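Local coordinates for protein prepilin (Salmonella typhi, PDB 3FHV) that is the subunit of a type IVb pilus, here its globular part without the membrane-spanning start, and probably mediates adhesion to host cells through CFTR, at residues T92-P97 against T147-F152. Residues are numbered along the deposited sequence; the frame is centred on the assembly and turned at random.
Sequences TTNKVP and TNTLVF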
loop_
_atom_site.group_PDB
_atom_site.type_symbol
_atom_site.label_atom_id
_atom_site.label_comp_id
_atom_site.label_asym_id
_atom_site.label_seq_id
_atom_site.Cartn_x
_atom_site.Cartn_y
_atom_site.Cartn_z
ATOM N N THR A 92 -0.881 -5.903 -16.494
ATOM C CA THR A 92 -1.967 -6.411 -17.318
ATOM C C THR A 92 -2.974 -7.115 -16.425
ATOM O O THR A 92 -2.591 -7.885 -15.546
ATOM C CB THR A 92 -1.446 -7.439 -18.358
ATOM O OG1 THR A 92 -0.498 -6.805 -19.222
ATOM C CG2 THR A 92 -2.599 -7.994 -19.203
ATOM N N THR A 93 -4.259 -6.850 -16.644
ATOM C CA THR A 93 -5.302 -7.516 -15.866
ATOM C C THR A 93 -6.312 -8.082 -16.865
ATOM O O THR A 93 -6.804 -7.365 -17.738
ATOM C CB THR A 93 -5.958 -6.546 -14.857
ATOM O OG1 THR A 93 -6.970 -7.244 -14.116
ATOM C CG2 THR A 93 -6.554 -5.327 -15.568
ATOM N N ASN A 94 -6.603 -9.374 -16.723
ATOM C CA ASN A 94 -7.483 -10.107 -17.637
ATOM C C ASN A 94 -8.917 -10.414 -17.208
ATOM O O ASN A 94 -9.242 -10.443 -16.021
ATOM C CB ASN A 94 -6.813 -11.435 -17.997
ATOM C CG ASN A 94 -5.468 -11.248 -18.648
ATOM O OD1 ASN A 94 -5.382 -10.896 -19.819
ATOM N ND2 ASN A 94 -4.402 -11.474 -17.885
ATOM N N LYS A 95 -9.752 -10.672 -18.213
ATOM C CA LYS A 95 -11.150 -11.028 -18.026
ATOM C C LYS A 95 -11.922 -10.033 -17.173
ATOM O O LYS A 95 -12.754 -10.412 -16.346
ATOM C CB LYS A 95 -11.242 -12.436 -17.419
ATOM C CG LYS A 95 -10.540 -13.505 -18.266
ATOM C CD LYS A 95 -10.841 -14.900 -17.759
ATOM C CE LYS A 95 -10.508 -15.958 -18.798
ATOM N NZ LYS A 95 -10.931 -17.318 -18.338
ATOM N N VAL A 96 -11.650 -8.755 -17.383
ATOM C CA VAL A 96 -12.333 -7.707 -16.640
ATOM C C VAL A 96 -13.718 -7.500 -17.239
ATOM O O VAL A 96 -13.852 -7.351 -18.454
ATOM C CB VAL A 96 -11.559 -6.384 -16.725
ATOM C CG1 VAL A 96 -12.270 -5.310 -15.909
ATOM C CG2 VAL A 96 -10.127 -6.594 -16.261
ATOM N N PRO A 97 -14.767 -7.499 -16.391
ATOM C CA PRO A 97 -16.159 -7.310 -16.831
ATOM C C PRO A 97 -16.330 -5.929 -17.444
ATOM O O PRO A 97 -15.552 -5.027 -17.150
ATOM C CB PRO A 97 -16.957 -7.480 -15.539
ATOM C CG PRO A 97 -16.120 -8.433 -14.758
ATOM C CD PRO A 97 -14.718 -7.915 -14.979
ATOM N N THR A 147 -14.663 -10.043 -20.604
ATOM C CA THR A 147 -13.906 -10.289 -21.819
ATOM C C THR A 147 -12.847 -9.228 -22.109
ATOM O O THR A 147 -12.273 -9.219 -23.187
ATOM C CB THR A 147 -14.843 -10.377 -23.052
ATOM O OG1 THR A 147 -15.588 -9.156 -23.189
ATOM C CG2 THR A 147 -15.814 -11.547 -22.900
ATOM N N ASN A 148 -12.568 -8.355 -21.145
ATOM C CA ASN A 148 -11.597 -7.290 -21.366
ATOM C C ASN A 148 -10.222 -7.489 -20.750
ATOM O O ASN A 148 -10.091 -8.006 -19.637
ATOM C CB ASN A 148 -12.174 -5.961 -20.866
ATOM C CG ASN A 148 -13.417 -5.548 -21.623
ATOM O OD1 ASN A 148 -13.348 -5.210 -22.801
ATOM N ND2 ASN A 148 -14.568 -5.577 -20.948
ATOM N N THR A 149 -9.200 -7.084 -21.503
ATOM C CA THR A 149 -7.817 -7.132 -21.047
ATOM C C THR A 149 -7.366 -5.672 -20.957
ATOM O O THR A 149 -7.419 -4.947 -21.944
ATOM C CB THR A 149 -6.891 -7.854 -22.055
ATOM O OG1 THR A 149 -7.334 -9.200 -22.232
ATOM C CG2 THR A 149 -5.445 -7.868 -21.547
ATOM N N LEU A 150 -6.936 -5.247 -19.776
ATOM C CA LEU A 150 -6.469 -3.880 -19.581
ATOM C C LEU A 150 -4.974 -3.931 -19.324
ATOM O O LEU A 150 -4.483 -4.832 -18.640
ATOM C CB LEU A 150 -7.177 -3.224 -18.383
ATOM C CG LEU A 150 -8.689 -2.949 -18.478
ATOM C CD1 LEU A 150 -9.201 -2.342 -17.163
ATOM C CD2 LEU A 150 -8.952 -1.994 -19.625
ATOM N N VAL A 151 -4.240 -2.989 -19.905
ATOM C CA VAL A 151 -2.802 -2.928 -19.681
ATOM C C VAL A 151 -2.427 -1.509 -19.282
ATOM O O VAL A 151 -2.831 -0.551 -19.934
ATOM C CB VAL A 151 -1.991 -3.318 -20.943
ATOM C CG1 VAL A 151 -0.506 -3.357 -20.602
ATOM C CG2 VAL A 151 -2.440 -4.675 -21.462
ATOM N N PHE A 152 -1.667 -1.385 -18.199
ATOM C CA PHE A 152 -1.231 -0.084 -17.718
ATOM C C PHE A 152 0.289 -0.008 -17.868
ATOM O O PHE A 152 1.021 -0.822 -17.301
ATOM C CB PHE A 152 -1.653 0.088 -16.255
ATOM C CG PHE A 152 -3.090 -0.286 -15.998
ATOM C CD1 PHE A 152 -4.122 0.331 -16.704
ATOM C CD2 PHE A 152 -3.411 -1.261 -15.061
ATOM C CE1 PHE A 152 -5.458 -0.025 -16.481
ATOM C CE2 PHE A 152 -4.731 -1.624 -14.829
ATOM C CZ PHE A 152 -5.765 -1.006 -15.539
HETATM O O HOH W 1 -9.297 -11.054 -21.129
#
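V96 and N148 pair where two antiparallel neighbours of the pilin sheet, strands 88-96 and 148-154, meet across a G1 beta bulge: K95, with its positive phi of 54°, and V96 both face N148. V96 N donates to N148 O (2.8 Å) on a lone pair in the carbonyl plane, and a water bridges K95 N and T149 OG1 beside the bulge. Before it the register is regular. T93 and L150 exchange two nearly straight backbone bonds, T93 N to L150 O (2.8 Å) and L150 N to T93 O (2.9 Å). The T93 side chain lies alongside that of L150. With OG1 anti to the backbone N (chi1 -180°), CG2 falls between the backbone N and the carbonyl carbon, touches L150 CB at 3.6 Å and nears F152 CE2 obliquely, while OG1 is hydrogen-bonded to Y14 OH and N67 ND2. L150 continues toward C101 and I104 of helix 98-111, which covers this face. On the face of T92 and V151, T92 OG1 rests on both V151 methyls and T92 CG2 meets T149 CG2 at 3.7 Å. N148 can be followed outward from the strand: CB packs 3.3 Å from V96 O, CG turns back beside the backbone N (chi1 -63°), OD1 accepts from T139 N, and ND2 returns to the opposite strand. The buried amide thus uses both ends, next to the C101-C138 disulfide, joining the strand to the segment after helix 131-137. V96 O is gripped twice, N148 N and N148 ND2 each donating at 3.1 Å from opposite faces of its carbonyl plane.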